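Long-range contacts in replicase polyprotein 1a (Avian infectious bronchitis virus, PDB 3LD1), which is the nsp2a fragment of the viral replicase polyprotein, of no firmly established function and probably acting in the host cytoplasm during infection: residues G281-V285 with L341-L347; V293-R299 with S315-I321. The protein carries 3 engineered substitutions. All coordinates share one frame; numbering follows the deposited sequence.

Contact 1: residues G281-V285 with L341-L347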
loop_
_atom_site.group_PDB
_atom_site.type_symbol
_atom_site.label_atom_id
_atom_site.label_comp_id
_atom_site.label_asym_id
_atom_site.label_seq_id
_atom_site.Cartn_x
_atom_site.Cartn_y
_atom_site.Cartn_z
ATOM N N GLY A 281 0.762 23.606 -23.419
ATOM C CA GLY A 281 -0.125 22.462 -23.405
ATOM C C GLY A 281 0.113 21.473 -22.285
ATOM O O GLY A 281 0.957 21.664 -21.411
ATOM N N PHE A 282 -0.645 20.392 -22.309
ATOM C CA PHE A 282 -0.539 19.430 -21.249
ATOM C C PHE A 282 -0.192 18.051 -21.771
ATOM O O PHE A 282 -0.585 17.687 -22.898
ATOM C CB PHE A 282 -1.832 19.381 -20.478
ATOM C CG PHE A 282 -2.423 20.756 -20.102
ATOM C CD1 PHE A 282 -1.802 21.587 -19.143
ATOM C CD2 PHE A 282 -3.625 21.209 -20.712
ATOM C CE1 PHE A 282 -2.387 22.783 -18.765
ATOM C CE2 PHE A 282 -4.206 22.419 -20.358
ATOM C CZ PHE A 282 -3.602 23.196 -19.355
ATOM N N GLU A 283 0.616 17.326 -20.970
ATOM C CA GLU A 283 0.970 15.879 -21.189
ATOM C C GLU A 283 0.703 15.059 -19.930
ATOM O O GLU A 283 1.469 15.207 -18.932
ATOM C CB GLU A 283 2.454 15.702 -21.498
ATOM C CG GLU A 283 2.848 15.653 -22.961
ATOM C CD GLU A 283 4.387 15.803 -23.152
ATOM O OE1 GLU A 283 4.832 16.473 -24.119
ATOM O OE2 GLU A 283 5.158 15.311 -22.293
ATOM N N VAL A 284 -0.322 14.197 -19.978
ATOM C CA VAL A 284 -0.698 13.325 -18.873
ATOM C C VAL A 284 0.530 12.569 -18.393
ATOM O O VAL A 284 1.308 12.083 -19.226
ATOM C CB VAL A 284 -1.801 12.246 -19.319
ATOM C CG1 VAL A 284 -1.854 11.028 -18.415
ATOM C CG2 VAL A 284 -3.093 12.829 -19.290
ATOM N N VAL A 285 0.689 12.424 -17.071
ATOM C CA VAL A 285 1.699 11.496 -16.533
ATOM C C VAL A 285 1.047 10.523 -15.525
ATOM O O VAL A 285 0.160 10.941 -14.741
ATOM C CB VAL A 285 2.944 12.255 -15.951
ATOM C CG1 VAL A 285 3.850 12.861 -17.074
ATOM C CG2 VAL A 285 2.539 13.317 -14.986
ATOM N N LEU A 341 -6.628 19.191 -22.292
ATOM C CA LEU A 341 -6.370 18.181 -23.312
ATOM C C LEU A 341 -4.936 17.732 -23.320
ATOM O O LEU A 341 -4.038 18.582 -23.241
ATOM C CB LEU A 341 -6.664 18.796 -24.700
ATOM C CG LEU A 341 -6.608 18.018 -26.042
ATOM C CD1 LEU A 341 -7.541 16.805 -26.070
ATOM C CD2 LEU A 341 -6.830 18.894 -27.359
ATOM N N SER A 342 -4.709 16.424 -23.507
ATOM C CA SER A 342 -3.365 15.882 -23.747
ATOM C C SER A 342 -3.479 14.938 -24.936
ATOM O O SER A 342 -4.204 13.923 -24.836
ATOM C CB SER A 342 -2.957 15.130 -22.498
ATOM O OG SER A 342 -1.868 14.273 -22.748
ATOM N N GLY A 343 -2.825 15.260 -26.073
ATOM C CA GLY A 343 -2.967 14.429 -27.293
ATOM C C GLY A 343 -4.469 14.418 -27.617
ATOM O O GLY A 343 -5.045 15.479 -27.890
ATOM N N ASN A 344 -5.113 13.238 -27.502
ATOM C CA ASN A 344 -6.519 12.967 -27.821
ATOM C C ASN A 344 -7.220 12.507 -26.564
ATOM O O ASN A 344 -8.180 11.744 -26.563
ATOM C CB ASN A 344 -6.665 11.883 -28.895
ATOM C CG ASN A 344 -6.396 12.394 -30.351
ATOM O OD1 ASN A 344 -5.860 11.682 -31.183
ATOM N ND2 ASN A 344 -6.791 13.589 -30.642
ATOM N N PHE A 345 -6.705 12.942 -25.453
ATOM C CA PHE A 345 -7.295 12.587 -24.194
ATOM C C PHE A 345 -7.844 13.916 -23.525
ATOM O O PHE A 345 -7.130 14.943 -23.406
ATOM C CB PHE A 345 -6.255 11.861 -23.358
ATOM C CG PHE A 345 -6.852 11.037 -22.231
ATOM C CD1 PHE A 345 -6.762 11.459 -20.927
ATOM C CD2 PHE A 345 -7.500 9.837 -22.490
ATOM C CE1 PHE A 345 -7.320 10.679 -19.874
ATOM C CE2 PHE A 345 -8.054 9.090 -21.480
ATOM C CZ PHE A 345 -7.943 9.511 -20.170
ATOM N N ALA A 346 -9.113 13.915 -23.144
ATOM C CA ALA A 346 -9.685 15.094 -22.528
ATOM C C ALA A 346 -9.932 14.756 -21.090
ATOM O O ALA A 346 -10.430 13.645 -20.747
ATOM C CB ALA A 346 -10.973 15.493 -23.194
ATOM N N LEU A 347 -9.562 15.673 -20.230
ATOM C CA LEU A 347 -9.784 15.459 -18.804
ATOM C C LEU A 347 -11.127 16.015 -18.387
ATOM O O LEU A 347 -11.701 16.810 -19.106
ATOM C CB LEU A 347 -8.744 16.243 -18.085
ATOM C CG LEU A 347 -7.416 15.630 -17.676
ATOM C CD1 LEU A 347 -6.795 14.477 -18.567
ATOM C CD2 LEU A 347 -6.512 16.760 -17.551
HETATM O O HOH W 1 -2.929 20.668 -24.511
#
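A beta hairpin meets the edge of a neighbouring sheet here: the tight turn joining strands 335-342 and 345-355 packs against strand 281-285. The turn is type II' and runs from Ser-342 to Phe-345. Two backbone hydrogen bonds between these end residues close it: Ser-342 N to Phe-345 O and Phe-345 N to Ser-342 O. Gly-343, with its positive phi, lies at the first corner. Ser-342 carries the polar part of the contact. Its OG stands anti to the backbone N (chi1 164°), which turns the hydroxyl to the facing strand. There it accepts a nearly straight hydrogen bond from Val-284 N (3.2 Å to Ser-342 OG, 172° at the hydrogen). The same serine offers its CA to Phe-282 O, a CA-H...O contact of 3.4 Å. Next to this bond, water 1 bridges the strands, between Phe-282 and Leu-341. It accepts from Phe-282 N and donates to Leu-341 O, 2.7 Å away. Leu-341 O also lies near the plane of the Phe-282 ring, at its edge, 3.7 Å from Phe-282 CD2. On the apolar side, Val-284 CG2 reaches Leu-347 CD1 at 4.1 Å and Phe-345 CD1 at 4.2 Å. The backbone of strand 281-285 is bonded on its other side to strand 265-269. The Phe-282 ring also meets His-325 with its plane nearly parallel to that ring. No backbone-to-backbone hydrogen bond joins the two segments; here a serine hydroxyl, a water and a small apolar patch link them. The motif is a beta hairpin with a two-residue type II' turn, seated against a sheet edge.

Contact 2: residues V293-R299 with S315-I321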
loop_
_atom_site.group_PDB
_atom_site.type_symbol
_atom_site.label_atom_id
_atom_site.label_comp_id
_atom_site.label_asym_id
_atom_site.label_seq_id
_atom_site.Cartn_x
_atom_site.Cartn_y
_atom_site.Cartn_z
ATOM N N VAL A 293 -11.145 11.445 -27.037
ATOM C CA VAL A 293 -11.922 12.297 -27.901
ATOM C C VAL A 293 -11.332 12.378 -29.335
ATOM O O VAL A 293 -10.201 11.887 -29.564
ATOM C CB VAL A 293 -11.950 13.705 -27.365
ATOM C CG1 VAL A 293 -12.796 13.802 -26.030
ATOM C CG2 VAL A 293 -10.490 14.254 -27.279
ATOM N N VAL A 294 -12.102 13.005 -30.262
ATOM C CA VAL A 294 -11.612 13.409 -31.581
ATOM C C VAL A 294 -11.502 14.902 -31.771
ATOM O O VAL A 294 -12.448 15.620 -31.544
ATOM C CB VAL A 294 -12.592 12.970 -32.697
ATOM C CG1 VAL A 294 -12.105 13.451 -34.084
ATOM C CG2 VAL A 294 -12.894 11.418 -32.628
ATOM N N VAL A 295 -10.388 15.385 -32.292
ATOM C CA VAL A 295 -10.247 16.788 -32.423
ATOM C C VAL A 295 -10.344 17.038 -33.873
ATOM O O VAL A 295 -9.414 16.708 -34.597
ATOM C CB VAL A 295 -8.815 17.226 -31.913
ATOM C CG1 VAL A 295 -8.656 18.754 -31.757
ATOM C CG2 VAL A 295 -8.512 16.598 -30.589
ATOM N N ARG A 296 -11.428 17.663 -34.331
ATOM C CA ARG A 296 -11.632 17.878 -35.818
ATOM C C ARG A 296 -10.665 18.852 -36.376
ATOM O O ARG A 296 -10.278 18.687 -37.532
ATOM C CB ARG A 296 -13.046 18.369 -36.190
ATOM C CG ARG A 296 -14.140 17.351 -35.872
ATOM C CD ARG A 296 -15.274 17.960 -35.047
ATOM N NE ARG A 296 -16.400 17.042 -34.942
ATOM C CZ ARG A 296 -17.498 17.067 -35.719
ATOM N NH1 ARG A 296 -17.640 17.986 -36.686
ATOM N NH2 ARG A 296 -18.467 16.171 -35.517
ATOM N N GLY A 297 -10.308 19.887 -35.598
ATOM C CA GLY A 297 -9.411 20.977 -36.057
ATOM C C GLY A 297 -9.442 22.062 -34.982
ATOM O O GLY A 297 -10.070 21.914 -33.891
ATOM N N MET A 298 -8.745 23.168 -35.263
ATOM C CA MET A 298 -8.665 24.324 -34.324
ATOM C C MET A 298 -9.781 25.249 -34.671
ATOM O O MET A 298 -9.993 25.482 -35.848
ATOM C CB MET A 298 -7.392 25.164 -34.529
ATOM C CG MET A 298 -7.120 26.135 -33.365
ATOM S SD MET A 298 -6.516 25.278 -31.849
ATOM C CE MET A 298 -4.823 24.970 -32.438
ATOM N N ARG A 299 -10.430 25.835 -33.658
ATOM C CA ARG A 299 -11.268 27.027 -33.821
ATOM C C ARG A 299 -10.819 28.124 -32.827
ATOM O O ARG A 299 -10.225 27.797 -31.795
ATOM C CB ARG A 299 -12.717 26.648 -33.551
ATOM C CG ARG A 299 -13.026 26.284 -32.113
ATOM C CD ARG A 299 -14.337 25.589 -31.936
ATOM N NE ARG A 299 -15.394 26.466 -32.353
ATOM C CZ ARG A 299 -16.529 26.081 -32.942
ATOM N NH1 ARG A 299 -16.780 24.796 -33.205
ATOM N NH2 ARG A 299 -17.403 27.015 -33.268
ATOM N N SER A 315 -17.331 13.281 -27.059
ATOM C CA SER A 315 -16.236 12.525 -27.680
ATOM C C SER A 315 -15.723 13.080 -29.034
ATOM O O SER A 315 -14.687 12.590 -29.555
ATOM C CB SER A 315 -16.625 11.056 -27.820
ATOM O OG SER A 315 -17.584 10.907 -28.851
ATOM N N GLU A 316 -16.409 14.103 -29.584
ATOM C CA GLU A 316 -15.890 14.815 -30.760
ATOM C C GLU A 316 -16.000 16.273 -30.525
ATOM O O GLU A 316 -17.035 16.749 -30.020
ATOM C CB GLU A 316 -16.703 14.524 -32.032
ATOM C CG GLU A 316 -16.679 13.062 -32.483
ATOM C CD GLU A 316 -16.978 12.917 -33.947
ATOM O OE1 GLU A 316 -16.962 13.916 -34.714
ATOM O OE2 GLU A 316 -17.206 11.774 -34.346
ATOM N N GLY A 317 -14.945 16.989 -30.888
ATOM C CA GLY A 317 -14.928 18.441 -30.719
ATOM C C GLY A 317 -13.806 19.076 -31.531
ATOM O O GLY A 317 -13.435 18.612 -32.666
ATOM N N TRP A 318 -13.232 20.130 -30.946
ATOM C CA TRP A 318 -12.104 20.897 -31.539
ATOM C C TRP A 318 -11.040 21.211 -30.440
ATOM O O TRP A 318 -11.269 21.015 -29.235
ATOM C CB TRP A 318 -12.636 22.211 -32.157
ATOM C CG TRP A 318 -13.813 21.993 -33.055
ATOM C CD1 TRP A 318 -13.794 21.882 -34.452
ATOM C CD2 TRP A 318 -15.203 21.807 -32.664
ATOM N NE1 TRP A 318 -15.078 21.642 -34.911
ATOM C CE2 TRP A 318 -15.951 21.590 -33.852
ATOM C CE3 TRP A 318 -15.875 21.809 -31.446
ATOM C CZ2 TRP A 318 -17.344 21.380 -33.844
ATOM C CZ3 TRP A 318 -17.281 21.570 -31.438
ATOM C CH2 TRP A 318 -17.994 21.365 -32.642
ATOM N N SER A 319 -9.912 21.762 -30.866
ATOM C CA SER A 319 -8.978 22.385 -29.987
ATOM C C SER A 319 -9.186 23.845 -30.139
ATOM O O SER A 319 -9.681 24.269 -31.173
ATOM C CB SER A 319 -7.548 22.002 -30.357
ATOM O OG SER A 319 -7.287 22.233 -31.707
ATOM N N ALA A 320 -8.881 24.604 -29.089
ATOM C CA ALA A 320 -8.935 26.053 -29.075
ATOM C C ALA A 320 -7.853 26.501 -28.106
ATOM O O ALA A 320 -7.603 25.843 -27.089
ATOM C CB ALA A 320 -10.341 26.533 -28.581
ATOM N N ILE A 321 -7.150 27.570 -28.428
ATOM C CA ILE A 321 -6.168 28.028 -27.474
ATOM C C ILE A 321 -6.774 29.027 -26.508
ATOM O O ILE A 321 -7.013 30.136 -26.887
ATOM C CB ILE A 321 -4.970 28.652 -28.169
ATOM C CG1 ILE A 321 -4.204 27.528 -28.875
ATOM C CG2 ILE A 321 -4.136 29.385 -27.130
ATOM C CD1 ILE A 321 -3.351 28.012 -29.955
HETATM O O HOH W 2 -7.774 28.991 -31.065
#
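Trp-318 lies between the side chains of Arg-296 and Arg-299. Arg-299 NH1 sits over the centre of one face, 3.2 Å above the plane, with the guanidinium turned nearly upright (84° between planes). This is a cation-pi contact, Arg-299 CZ lying 4.5 Å from the six-membered ring centroid. Arg-296 CD covers the opposite face near the rim, a CH-pi contact at 4.1 Å from the five-membered ring centroid. A bend at chi2 (128°) brings Arg-296 CD over the ring; the chain then runs on extended, and NH2 forms a salt bridge to Glu-316 OE1 at 2.8 Å; its hydrogen bonds are weak. Arg-299 is also tied to Asp-301 by a salt bridge. On the sheet face carrying Val-295, Met-298 and Ser-319, Val-295 CG1 packs on Ser-319 CB at 3.7 Å.

Five backbone hydrogen bonds set these groups in place, among them Arg-296 N to Gly-317 O (2.8 Å) and Ser-319 N to Gly-297 O (3.0 Å). The pairing is parallel. A beta bulge between Val-295 and Met-298 shifts the register by one. Water 2 links Arg-299 O to Ile-321 N. Strand 316-322 pairs antiparallel with strand 325-332 on its other side, and strand 291-298 likewise with strand 345-355.

From the N terminus, the chain first forms a small mixed sheet and a largely helical region, then enters the strand-rich C-terminal part, where both contacts lie. Strand 281-285, the last strand of a four-stranded antiparallel sheet, opens contact 1. Strand 291-298 follows and opens contact 2, which closes 16 residues on at 315-321. The chain returns through strands 325-332 and 335-342 before 341-347 closes contact 1, so contact 2 is nested inside that loop. The centres of the two contacts are about 12 Å apart. Asn-344 O and Val-293 N, 3.0 Å apart, probably form a hydrogen bond between them. Contact 1 thus joins two sheets, while contact 2 lies within the second.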